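Local coordinates for protein putative hyaluronoglucosaminidase (Clostridium perfringens, PDB 6PWI) that probably hydrolyses N-acetylhexosamine linkages in glycans, as a secreted, cell-wall-attached member of glycoside hydrolase family 84, at residues R71-V75 and I151-K155; T144-F148 and I245-N249; V333-E337 and W362-I367; V366-Y370 and N483-L489. All blocks are in the same frame, centred on the assembly; numbering follows the deposited sequence. Where two conformers were deposited one is given.

Interaction 1: R71-V75 and I151-K155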
loop_
_atom_site.group_PDB
_atom_site.type_symbol
_atom_site.label_atom_id
_atom_site.label_comp_id
_atom_site.label_asym_id
_atom_site.label_seq_id
_atom_site.Cartn_x
_atom_site.Cartn_y
_atom_site.Cartn_z
ATOM N N ARG A 71 17.374 1.937 12.958
ATOM C CA ARG A 71 16.060 2.555 13.018
ATOM C C ARG A 71 15.958 3.498 14.219
ATOM O O ARG A 71 15.352 4.564 14.111
ATOM C CB ARG A 71 14.949 1.499 12.999
ATOM C CG ARG A 71 13.552 2.067 12.781
ATOM C CD ARG A 71 13.390 2.832 11.479
ATOM N NE ARG A 71 12.112 2.498 10.876
ATOM C CZ ARG A 71 11.645 3.015 9.745
ATOM N NH1 ARG A 71 12.355 3.914 9.086
ATOM N NH2 ARG A 71 10.469 2.631 9.278
ATOM N N LEU A 72 16.544 3.112 15.362
ATOM C CA LEU A 72 16.505 3.986 16.524
ATOM C C LEU A 72 17.360 5.222 16.264
ATOM O O LEU A 72 16.979 6.327 16.636
ATOM C CB LEU A 72 16.968 3.250 17.787
ATOM C CG LEU A 72 16.960 4.113 19.052
ATOM C CD1 LEU A 72 15.544 4.298 19.582
ATOM C CD2 LEU A 72 17.859 3.533 20.129
ATOM N N LEU A 73 18.506 5.025 15.609
ATOM C CA LEU A 73 19.437 6.119 15.387
ATOM C C LEU A 73 18.843 7.156 14.432
ATOM O O LEU A 73 19.091 8.348 14.604
ATOM C CB LEU A 73 20.793 5.574 14.923
ATOM C CG LEU A 73 21.487 4.640 15.921
ATOM C CD1 LEU A 73 22.884 4.253 15.457
ATOM C CD2 LEU A 73 21.537 5.246 17.314
ATOM N N GLU A 74 18.052 6.696 13.449
ATOM C CA GLU A 74 17.219 7.548 12.609
ATOM C C GLU A 74 16.296 8.387 13.488
ATOM O O GLU A 74 16.157 9.593 13.296
ATOM C CB GLU A 74 16.286 6.700 11.746
ATOM C CG GLU A 74 16.615 6.673 10.264
ATOM C CD GLU A 74 15.477 6.108 9.421
ATOM O OE1 GLU A 74 14.508 6.853 9.162
ATOM O OE2 GLU A 74 15.546 4.913 9.047
ATOM N N VAL A 75 15.653 7.725 14.452
ATOM C CA VAL A 75 14.678 8.381 15.305
ATOM C C VAL A 75 15.365 9.449 16.154
ATOM O O VAL A 75 14.808 10.527 16.345
ATOM C CB VAL A 75 13.886 7.359 16.144
ATOM C CG1 VAL A 75 13.181 8.000 17.329
ATOM C CG2 VAL A 75 12.894 6.596 15.281
ATOM N N ILE A 151 9.761 1.011 17.249
ATOM C CA ILE A 151 10.614 2.164 17.017
ATOM C C ILE A 151 10.037 3.028 15.894
ATOM O O ILE A 151 10.213 4.247 15.905
ATOM C CB ILE A 151 12.066 1.720 16.742
ATOM C CG1 ILE A 151 12.644 0.928 17.920
ATOM C CG2 ILE A 151 12.940 2.911 16.386
ATOM C CD1 ILE A 151 13.926 0.200 17.597
ATOM N N THR A 152 9.343 2.393 14.938
ATOM C CA THR A 152 8.677 3.107 13.858
ATOM C C THR A 152 7.549 3.962 14.433
ATOM O O THR A 152 7.338 5.087 13.984
ATOM C CB THR A 152 8.197 2.168 12.737
ATOM O OG1 THR A 152 9.321 1.498 12.161
ATOM C CG2 THR A 152 7.443 2.887 11.637
ATOM N N SER A 153 6.837 3.438 15.436
ATOM C CA SER A 153 5.824 4.247 16.094
ATOM C C SER A 153 6.466 5.466 16.747
ATOM O O SER A 153 5.910 6.559 16.658
ATOM C CB SER A 153 4.996 3.455 17.053
ATOM O OG SER A 153 4.101 2.610 16.343
ATOM N N LEU A 154 7.657 5.290 17.347
ATOM C CA LEU A 154 8.391 6.413 17.922
ATOM C C LEU A 154 8.775 7.421 16.838
ATOM O O LEU A 154 8.796 8.624 17.095
ATOM C CB LEU A 154 9.640 5.919 18.656
ATOM C CG LEU A 154 9.418 5.326 20.046
ATOM C CD1 LEU A 154 10.727 4.774 20.600
ATOM C CD2 LEU A 154 8.813 6.357 20.993
ATOM N N LYS A 155 9.084 6.915 15.638
ATOM C CA LYS A 155 9.464 7.759 14.520
ATOM C C LYS A 155 8.284 8.650 14.140
ATOM O O LYS A 155 8.454 9.838 13.867
ATOM C CB LYS A 155 9.905 6.918 13.319
ATOM C CG LYS A 155 10.593 7.721 12.227
ATOM C CD LYS A 155 10.616 7.075 10.864
ATOM C CE LYS A 155 11.104 8.048 9.813
ATOM N NZ LYS A 155 11.067 7.438 8.466
#
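V75 and K155 meet where two helices run almost in the same direction: the axes of R71-V75 and I151-K155 approach to 9.3 Å at an angle of 16°. The CA atoms of V75 and K155 are 5.3 Å apart, and L72 has I151 as its nearest partner one turn earlier. Between the backbones, the CG2 methyl of I151 reaches the CA of L72, the carbonyl oxygen of R71 and the CG2 of V75, the last at 3.8 Å. V75 CG2 also lies against K155 CB, and V75 CG1 reaches L154 CB. These apolar contacts belong to an alpha/beta layer: helices 66-78 and 144-158 pack on a mixed sheet, L72 reaching V58, F60 and F96 while I151 reaches I98, within the part related to domain 2 of family 20 hydrolases. The polar edge is built around R71. Its CG lies anti to the backbone N (chi1 -169°) and the chain then bends at chi2 and chi3, which together carry the guanidinium across to helix 144-158. NE donates to T152 OG1 at 3.2 Å, with the hydroxyl tilted from the guanidinium plane, and NH2 adds a weak bond to the same oxygen; T152 OG1 is also bonded to F148 O. R71 NH1 forms a weak, charge-assisted bond to E74 OE2 at 3.3 Å. The extended K155 chain crosses R71 at about a right angle, placing CD over one guanidinium face, and a salt bridge of NZ to E74 OE1 (3.6 Å) completes the R71-E74-K155 network. D205 is the stronger partner of K155 NZ and a long, weak one of R71 NH2.

Interaction 2: T144-F148 and I245-N249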
loop_
_atom_site.group_PDB
_atom_site.type_symbol
_atom_site.label_atom_id
_atom_site.label_comp_id
_atom_site.label_asym_id
_atom_site.label_seq_id
_atom_site.Cartn_x
_atom_site.Cartn_y
_atom_site.Cartn_z
ATOM N N THR A 144 12.863 -9.084 17.185
ATOM C CA THR A 144 13.538 -7.888 16.703
ATOM C C THR A 144 12.660 -7.130 15.701
ATOM O O THR A 144 12.585 -5.899 15.753
ATOM C CB THR A 144 14.979 -8.190 16.260
ATOM O OG1 THR A 144 15.698 -6.956 16.205
ATOM C CG2 THR A 144 15.077 -8.930 14.943
ATOM N N ASP A 145 11.987 -7.871 14.804
ATOM C CA ASP A 145 11.071 -7.288 13.831
ATOM C C ASP A 145 10.022 -6.422 14.534
ATOM O O ASP A 145 9.755 -5.299 14.105
ATOM C CB ASP A 145 10.403 -8.361 12.964
ATOM C CG ASP A 145 11.324 -9.067 11.981
ATOM O OD1 ASP A 145 12.408 -8.527 11.681
ATOM O OD2 ASP A 145 10.943 -10.152 11.512
ATOM N N SER A 146 9.438 -6.948 15.620
ATOM C CA SER A 146 8.410 -6.244 16.376
ATOM C C SER A 146 8.988 -5.049 17.129
ATOM O O SER A 146 8.313 -4.031 17.287
ATOM C CB SER A 146 7.700 -7.178 17.302
ATOM O OG SER A 146 7.170 -8.274 16.575
ATOM N N ALA A 147 10.238 -5.174 17.595
ATOM C CA ALA A 147 10.888 -4.043 18.236
ATOM C C ALA A 147 11.006 -2.905 17.225
ATOM O O ALA A 147 10.736 -1.753 17.554
ATOM C CB ALA A 147 12.230 -4.434 18.816
ATOM N N PHE A 148 11.388 -3.264 15.994
ATOM C CA PHE A 148 11.478 -2.349 14.868
ATOM C C PHE A 148 10.163 -1.587 14.673
ATOM O O PHE A 148 10.176 -0.359 14.595
ATOM C CB PHE A 148 11.884 -3.117 13.610
ATOM C CG PHE A 148 12.198 -2.272 12.404
ATOM C CD1 PHE A 148 13.512 -1.987 12.060
ATOM C CD2 PHE A 148 11.185 -1.796 11.590
ATOM C CE1 PHE A 148 13.803 -1.227 10.935
ATOM C CE2 PHE A 148 11.476 -1.031 10.470
ATOM C CZ PHE A 148 12.785 -0.750 10.141
ATOM N N ILE A 245 15.905 -4.937 3.871
ATOM C CA ILE A 245 16.429 -5.285 5.183
ATOM C C ILE A 245 16.391 -4.061 6.097
ATOM O O ILE A 245 16.053 -4.184 7.269
ATOM C CB ILE A 245 17.831 -5.926 5.094
ATOM C CG1 ILE A 245 17.757 -7.345 4.517
ATOM C CG2 ILE A 245 18.541 -5.896 6.449
ATOM C CD1 ILE A 245 19.033 -7.813 3.861
ATOM N N ALA A 246 16.720 -2.886 5.554
ATOM C CA ALA A 246 16.806 -1.665 6.346
ATOM C C ALA A 246 15.420 -1.194 6.795
ATOM O O ALA A 246 15.285 -0.613 7.868
ATOM C CB ALA A 246 17.521 -0.591 5.562
ATOM N N THR A 247 14.398 -1.442 5.962
ATOM C CA THR A 247 13.059 -0.910 6.181
ATOM C C THR A 247 12.151 -1.985 6.773
ATOM O O THR A 247 11.096 -1.673 7.326
ATOM C CB THR A 247 12.431 -0.433 4.866
ATOM O OG1 THR A 247 12.331 -1.569 4.002
ATOM C CG2 THR A 247 13.191 0.703 4.214
ATOM N N LYS A 248 12.574 -3.249 6.611
ATOM C CA LYS A 248 11.903 -4.451 7.097
ATOM C C LYS A 248 10.636 -4.727 6.292
ATOM O O LYS A 248 9.865 -5.626 6.617
ATOM C CB LYS A 248 11.745 -4.486 8.623
ATOM C CG LYS A 248 12.888 -5.182 9.342
ATOM C CD LYS A 248 12.740 -5.244 10.846
ATOM C CE LYS A 248 14.032 -5.620 11.542
ATOM N NZ LYS A 248 14.588 -6.897 11.029
ATOM N N ASN A 249 10.460 -3.944 5.227
ATOM C CA ASN A 249 9.525 -4.238 4.159
ATOM C C ASN A 249 10.239 -5.194 3.198
ATOM O O ASN A 249 10.750 -4.773 2.164
ATOM C CB ASN A 249 9.077 -2.916 3.522
ATOM C CG ASN A 249 7.846 -2.990 2.635
ATOM O OD1 ASN A 249 7.032 -2.075 2.651
ATOM N ND2 ASN A 249 7.698 -4.040 1.840
#
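K248 NZ meets D145 OD1 at 2.8 Å in a hydrogen-bonded salt bridge, the ammonium group lying nearly in line with the carboxylate C-O bond. D65 supplies a second carboxylate to the same NZ, so the lysine is gripped by two acidic groups, which probably stabilises its charge. The contact is an interdomain junction: helix 144-158 belongs to the family 20 domain 2-like part, whereas helix 231-247 belongs to the catalytic barrel. K248 is the first residue to leave that second helix, and its positive phi of 72° turns the chain away there. An ST turn accompanies the exit, T247 OG1 accepting from N249 N at 3.3 Å while also bonding V243 O of the helix. D145 and F148 lie about one turn apart on helix 144-158, and the lysine chain passes between their side chains. Its CD lies over one face of the F148 ring, 3.8 Å from the centroid and 27° off the ring normal, a CH-pi contact. Beyond CD the chain is bent (chi4 -55°), and this turn brings NZ back from the ring to D145. F148 itself has CG anti to its backbone N, which extends the phenyl group from its own helix to the end of the other. There the ring rim approaches two carbonyls at the helix terminus: A246 O lies near the ring plane, 3.4 Å from F148 CZ, and T247 O comes in obliquely beside CE2.

Interaction 3: V333-E337 and W362-I367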
loop_
_atom_site.group_PDB
_atom_site.type_symbol
_atom_site.label_atom_id
_atom_site.label_comp_id
_atom_site.label_asym_id
_atom_site.label_seq_id
_atom_site.Cartn_x
_atom_site.Cartn_y
_atom_site.Cartn_z
ATOM N N VAL A 333 -6.236 -21.868 -9.408
ATOM C CA VAL A 333 -7.594 -21.453 -9.106
ATOM C C VAL A 333 -7.520 -20.484 -7.931
ATOM O O VAL A 333 -7.330 -20.918 -6.793
ATOM C CB VAL A 333 -8.445 -22.693 -8.758
ATOM C CG1 VAL A 333 -9.795 -22.335 -8.154
ATOM C CG2 VAL A 333 -8.600 -23.631 -9.949
ATOM N N TYR A 334 -7.668 -19.178 -8.206
ATOM C CA TYR A 334 -7.443 -18.167 -7.181
ATOM C C TYR A 334 -8.672 -17.276 -6.994
ATOM O O TYR A 334 -8.586 -16.219 -6.366
ATOM C CB TYR A 334 -6.190 -17.340 -7.484
ATOM C CG TYR A 334 -6.206 -16.662 -8.828
ATOM C CD1 TYR A 334 -6.901 -15.476 -9.030
ATOM C CD2 TYR A 334 -5.545 -17.227 -9.908
ATOM C CE1 TYR A 334 -6.931 -14.864 -10.273
ATOM C CE2 TYR A 334 -5.556 -16.624 -11.154
ATOM C CZ TYR A 334 -6.259 -15.446 -11.337
ATOM O OH TYR A 334 -6.263 -14.875 -12.575
ATOM N N THR A 335 -9.809 -17.700 -7.553
ATOM C CA THR A 335 -11.077 -17.027 -7.308
ATOM C C THR A 335 -12.171 -18.074 -7.165
ATOM O O THR A 335 -12.045 -19.192 -7.670
ATOM C CB THR A 335 -11.508 -16.061 -8.428
ATOM O OG1 THR A 335 -12.083 -16.799 -9.506
ATOM C CG2 THR A 335 -10.416 -15.147 -8.937
ATOM N N LYS A 336 -13.256 -17.678 -6.493
ATOM C CA LYS A 336 -14.367 -18.574 -6.249
ATOM C C LYS A 336 -15.028 -18.920 -7.580
ATOM O O LYS A 336 -15.461 -20.053 -7.777
ATOM C CB LYS A 336 -15.355 -17.929 -5.277
ATOM C CG LYS A 336 -16.510 -18.816 -4.838
ATOM C CD LYS A 336 -17.563 -18.032 -4.113
ATOM C CE LYS A 336 -18.727 -18.905 -3.717
ATOM N NZ LYS A 336 -19.726 -18.147 -2.928
ATOM N N GLU A 337 -15.071 -17.937 -8.488
ATOM C CA GLU A 337 -15.647 -18.113 -9.810
ATOM C C GLU A 337 -14.938 -19.231 -10.578
ATOM O O GLU A 337 -15.593 -20.082 -11.171
ATOM C CB GLU A 337 -15.594 -16.806 -10.601
ATOM C CG GLU A 337 -16.262 -16.904 -11.964
ATOM C CD GLU A 337 -16.146 -15.656 -12.821
ATOM O OE1 GLU A 337 -15.025 -15.102 -12.914
ATOM O OE2 GLU A 337 -17.178 -15.226 -13.383
ATOM N N TRP A 362 -5.312 -15.623 -2.765
ATOM C CA TRP A 362 -6.705 -15.606 -3.174
ATOM C C TRP A 362 -7.058 -14.163 -3.508
ATOM O O TRP A 362 -6.651 -13.260 -2.776
ATOM C CB TRP A 362 -7.555 -16.104 -2.003
ATOM C CG TRP A 362 -9.001 -16.387 -2.272
ATOM C CD1 TRP A 362 -10.083 -15.728 -1.754
ATOM C CD2 TRP A 362 -9.529 -17.463 -3.064
ATOM N NE1 TRP A 362 -11.247 -16.312 -2.181
ATOM C CE2 TRP A 362 -10.936 -17.374 -2.990
ATOM C CE3 TRP A 362 -8.949 -18.482 -3.827
ATOM C CZ2 TRP A 362 -11.769 -18.267 -3.655
ATOM C CZ3 TRP A 362 -9.772 -19.365 -4.486
ATOM C CH2 TRP A 362 -11.161 -19.257 -4.393
ATOM N N THR A 363 -7.803 -13.949 -4.599
ATOM C CA THR A 363 -8.150 -12.583 -4.961
ATOM C C THR A 363 -9.600 -12.282 -4.599
ATOM O O THR A 363 -10.026 -11.135 -4.726
ATOM C CB THR A 363 -7.827 -12.244 -6.423
ATOM O OG1 THR A 363 -8.816 -12.860 -7.248
ATOM C CG2 THR A 363 -6.430 -12.656 -6.832
ATOM N N GLY A 364 -10.342 -13.311 -4.159
ATOM C CA GLY A 364 -11.735 -13.163 -3.755
ATOM C C GLY A 364 -12.699 -13.973 -4.626
ATOM O O GLY A 364 -12.343 -15.025 -5.164
ATOM N N ASP A 365 -13.934 -13.467 -4.748
ATOM C CA ASP A 365 -14.983 -14.133 -5.508
ATOM C C ASP A 365 -14.677 -14.082 -7.005
ATOM O O ASP A 365 -15.020 -15.003 -7.743
ATOM C CB ASP A 365 -16.349 -13.532 -5.175
ATOM C CG ASP A 365 -16.984 -14.102 -3.915
ATOM O OD1 ASP A 365 -16.322 -14.920 -3.227
ATOM O OD2 ASP A 365 -18.151 -13.745 -3.637
ATOM N N VAL A 366 -14.030 -12.990 -7.430
ATOM C CA VAL A 366 -13.698 -12.705 -8.821
ATOM C C VAL A 366 -12.280 -12.140 -8.836
ATOM O O VAL A 366 -11.675 -12.002 -7.775
ATOM C CB VAL A 366 -14.687 -11.699 -9.449
ATOM C CG1 VAL A 366 -16.090 -12.268 -9.579
ATOM C CG2 VAL A 366 -14.705 -10.365 -8.702
ATOM N N ILE A 367 -11.778 -11.787 -10.028
ATOM C CA ILE A 367 -10.428 -11.267 -10.174
ATOM C C ILE A 367 -10.284 -9.965 -9.389
ATOM O O ILE A 367 -9.306 -9.795 -8.665
ATOM C CB ILE A 367 -10.019 -11.128 -11.656
ATOM C CG1 ILE A 367 -10.004 -12.498 -12.347
ATOM C CG2 ILE A 367 -8.674 -10.417 -11.789
ATOM C CD1 ILE A 367 -9.717 -12.462 -13.838
HETATM O O HOH W 1 -18.247 -15.800 -1.570
HETATM O O HOH W 2 -13.261 -13.051 -12.413
#
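At the rim of the probable active-site end of the barrel, the loop carrying Y334 joins the loop that follows W362, the last residue of strand 359-362; the side chain of Y334 lies about 8 Å from that of D299, the predicted proton donor, and about 4 Å from a bound 1,2-ethanediol. Three backbone bonds join the loops. T363 N donates to Y334 O at 3.0 Å in an almost straight bond (175° at the hydrogen). K336 N then reaches G364 O at 3.1 Å, in its carbonyl plane, and E337 N reaches D365 O at 3.0 Å. The loops follow consecutive parallel strands, 328-330 and 359-362, of the eight-stranded beta/alpha barrel, so the pairing continues beyond their C-terminal ends. Beneath it lies the W362 indole, with Y334 O and T335 N over one face and NE1 bonded to T375 OG1 on helix 373-383, a hydroxyl also hydrogen-bonded to D365 OD1. G364 has backbone angles (phi 117°) at which a CB would press against the preceding carbonyl oxygen. T363 OG1 donates to V366 O from above its carbonyl plane and curls the second loop, while T363 CG2 lies 3.6 Å from Y334 CD1, oblique to the ring. At the outer edge K336 and D365 run side by side, joined by a water 3.1 Å from K336 NZ and 2.7 Å from D365 OD1; another bridges E337 OE1 to I367 N.

Interaction 4: V366-Y370 and N483-L489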
loop_
_atom_site.group_PDB
_atom_site.type_symbol
_atom_site.label_atom_id
_atom_site.label_comp_id
_atom_site.label_asym_id
_atom_site.label_seq_id
_atom_site.Cartn_x
_atom_site.Cartn_y
_atom_site.Cartn_z
ATOM N N VAL A 366 -14.030 -12.990 -7.430
ATOM C CA VAL A 366 -13.698 -12.705 -8.821
ATOM C C VAL A 366 -12.280 -12.140 -8.836
ATOM O O VAL A 366 -11.675 -12.002 -7.775
ATOM C CB VAL A 366 -14.687 -11.699 -9.449
ATOM C CG1 VAL A 366 -16.090 -12.268 -9.579
ATOM C CG2 VAL A 366 -14.705 -10.365 -8.702
ATOM N N ILE A 367 -11.778 -11.787 -10.028
ATOM C CA ILE A 367 -10.428 -11.267 -10.174
ATOM C C ILE A 367 -10.284 -9.965 -9.389
ATOM O O ILE A 367 -9.306 -9.795 -8.665
ATOM C CB ILE A 367 -10.019 -11.128 -11.656
ATOM C CG1 ILE A 367 -10.004 -12.498 -12.347
ATOM C CG2 ILE A 367 -8.674 -10.417 -11.789
ATOM C CD1 ILE A 367 -9.717 -12.462 -13.838
ATOM N N LEU A 368 -11.246 -9.047 -9.526
ATOM C CA LEU A 368 -11.208 -7.821 -8.739
ATOM C C LEU A 368 -12.122 -7.968 -7.522
ATOM O O LEU A 368 -13.030 -7.167 -7.324
ATOM C CB LEU A 368 -11.621 -6.613 -9.594
ATOM C CG LEU A 368 -10.989 -6.491 -10.984
ATOM C CD1 LEU A 368 -11.541 -5.273 -11.707
ATOM C CD2 LEU A 368 -9.472 -6.406 -10.911
ATOM N N GLY A 369 -11.876 -8.996 -6.704
ATOM C CA GLY A 369 -12.732 -9.284 -5.565
ATOM C C GLY A 369 -12.626 -8.224 -4.468
ATOM O O GLY A 369 -11.575 -7.614 -4.270
ATOM N N TYR A 370 -13.739 -8.013 -3.762
ATOM C CA TYR A 370 -13.732 -7.209 -2.552
ATOM C C TYR A 370 -13.295 -8.103 -1.393
ATOM O O TYR A 370 -13.302 -9.327 -1.522
ATOM C CB TYR A 370 -15.130 -6.631 -2.302
ATOM C CG TYR A 370 -15.511 -5.395 -3.088
ATOM C CD1 TYR A 370 -15.934 -4.245 -2.433
ATOM C CD2 TYR A 370 -15.494 -5.376 -4.479
ATOM C CE1 TYR A 370 -16.315 -3.110 -3.132
ATOM C CE2 TYR A 370 -15.868 -4.246 -5.196
ATOM C CZ TYR A 370 -16.279 -3.110 -4.515
ATOM O OH TYR A 370 -16.655 -1.988 -5.195
ATOM N N ASN A 483 -14.758 -0.686 -17.309
ATOM C CA ASN A 483 -13.758 -1.733 -17.414
ATOM C C ASN A 483 -14.479 -3.072 -17.544
ATOM O O ASN A 483 -15.632 -3.187 -17.129
ATOM C CB ASN A 483 -12.775 -1.713 -16.240
ATOM C CG ASN A 483 -13.455 -1.866 -14.895
ATOM O OD1 ASN A 483 -13.871 -2.960 -14.517
ATOM N ND2 ASN A 483 -13.580 -0.768 -14.168
ATOM N N TRP A 484 -13.778 -4.076 -18.084
ATOM C CA TRP A 484 -14.386 -5.342 -18.467
ATOM C C TRP A 484 -14.787 -6.180 -17.251
ATOM O O TRP A 484 -15.670 -7.026 -17.360
ATOM C CB TRP A 484 -13.501 -6.099 -19.471
ATOM C CG TRP A 484 -13.632 -5.586 -20.875
ATOM C CD1 TRP A 484 -14.641 -5.853 -21.757
ATOM C CD2 TRP A 484 -12.732 -4.694 -21.560
ATOM N NE1 TRP A 484 -14.429 -5.199 -22.940
ATOM C CE2 TRP A 484 -13.267 -4.477 -22.849
ATOM C CE3 TRP A 484 -11.531 -4.063 -21.217
ATOM C CZ2 TRP A 484 -12.637 -3.660 -23.787
ATOM C CZ3 TRP A 484 -10.911 -3.252 -22.141
ATOM C CH2 TRP A 484 -11.458 -3.056 -23.410
ATOM N N HIS A 485 -14.164 -5.925 -16.092
ATOM C CA HIS A 485 -14.521 -6.635 -14.873
ATOM C C HIS A 485 -15.744 -6.018 -14.197
ATOM O O HIS A 485 -16.479 -6.714 -13.512
ATOM C CB HIS A 485 -13.320 -6.766 -13.928
ATOM C CG HIS A 485 -12.163 -7.480 -14.543
ATOM N ND1 HIS A 485 -12.228 -8.818 -14.911
ATOM C CD2 HIS A 485 -10.926 -7.047 -14.878
ATOM C CE1 HIS A 485 -11.076 -9.178 -15.443
ATOM N NE2 HIS A 485 -10.254 -8.107 -15.425
ATOM N N GLY A 486 -15.951 -4.711 -14.371
ATOM C CA GLY A 486 -17.155 -4.070 -13.864
ATOM C C GLY A 486 -16.964 -3.479 -12.469
ATOM O O GLY A 486 -17.928 -3.332 -11.714
ATOM N N LEU A 487 -15.711 -3.143 -12.142
ATOM C CA LEU A 487 -15.407 -2.503 -10.877
ATOM C C LEU A 487 -15.777 -1.030 -10.986
ATOM O O LEU A 487 -15.457 -0.378 -11.979
ATOM C CB LEU A 487 -13.919 -2.684 -10.568
ATOM C CG LEU A 487 -13.455 -2.107 -9.232
ATOM C CD1 LEU A 487 -14.043 -2.877 -8.056
ATOM C CD2 LEU A 487 -11.935 -2.079 -9.152
ATOM N N SER A 488 -16.460 -0.527 -9.953
ATOM C CA SER A 488 -16.956 0.838 -9.927
ATOM C C SER A 488 -16.721 1.391 -8.530
ATOM O O SER A 488 -17.208 0.809 -7.563
ATOM C CB SER A 488 -18.431 0.869 -10.278
ATOM O OG SER A 488 -18.977 2.174 -10.122
ATOM N N LEU A 489 -15.970 2.496 -8.439
ATOM C CA LEU A 489 -15.616 3.081 -7.155
ATOM C C LEU A 489 -16.002 4.552 -7.160
ATOM O O LEU A 489 -16.027 5.187 -8.210
ATOM C CB LEU A 489 -14.114 2.916 -6.905
ATOM C CG LEU A 489 -13.610 1.474 -6.843
ATOM C CD1 LEU A 489 -12.092 1.434 -6.805
ATOM C CD2 LEU A 489 -14.213 0.738 -5.656
HETATM O O HOH W 3 -17.710 -2.106 -7.917
#
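This is a mainly apolar loop-to-loop contact, in which I367, L368 and Y370, following barrel strand 359-362, meet H485, L487 and L489 on the connection to helix 496-507. L368 carries the centre: its buried CD1 branch enters between H485 and L487, lying 3.7 Å from L487 CB and crossing the H485 side chain at about a right angle. I367 extends the patch outward, its CD1 reaching H485 CE1 at 3.9 Å obliquely to the imidazole. At the other end L487 CD1 lies 3.7 Å from Y370 CE2, and L489 CD2 lies 3.7 Å from Y370 OH. L487 CG is anti to the backbone N (chi1 -178°), its branches divided between L368 and Y370. No direct hydrogen bond crosses, but one water does: it is 2.9 Å from Y370 OH and accepts from S488 N at 2.9 Å. N483 helps hold the second loop: its OD1 takes two bonds, from L487 N in the amide plane on a lone pair (3.0 Å) and from G486 N tilted out of that plane. N483 ND2 bonds L487 O at 2.9 Å and also P480 O. The N483 to G486 bond makes an Asx motif in the loop leading from the barrel into the C-terminal helices.

Overall arrangement
The modelled chain is the N-terminal portion of a longer protein. Interaction 1 closes the first loop, from helix 66-78 to helix 144-158 within the sheet-bearing domain. Interaction 2 opens at 144, before that loop has closed, and runs on to 249, so the two cross; they share helix 144-158 and touch where R71 packs on F148, carrying the first domain onto the barrel. Interaction 3 follows in series, a short closure between successive barrel loops. Interaction 4 starts on V366 and I367, where interaction 3 ends, and reaches forward to the approach to the C-terminal helices. The centres of interactions 1 and 4 are about 39 Å apart, on opposite sides of the chain's centre.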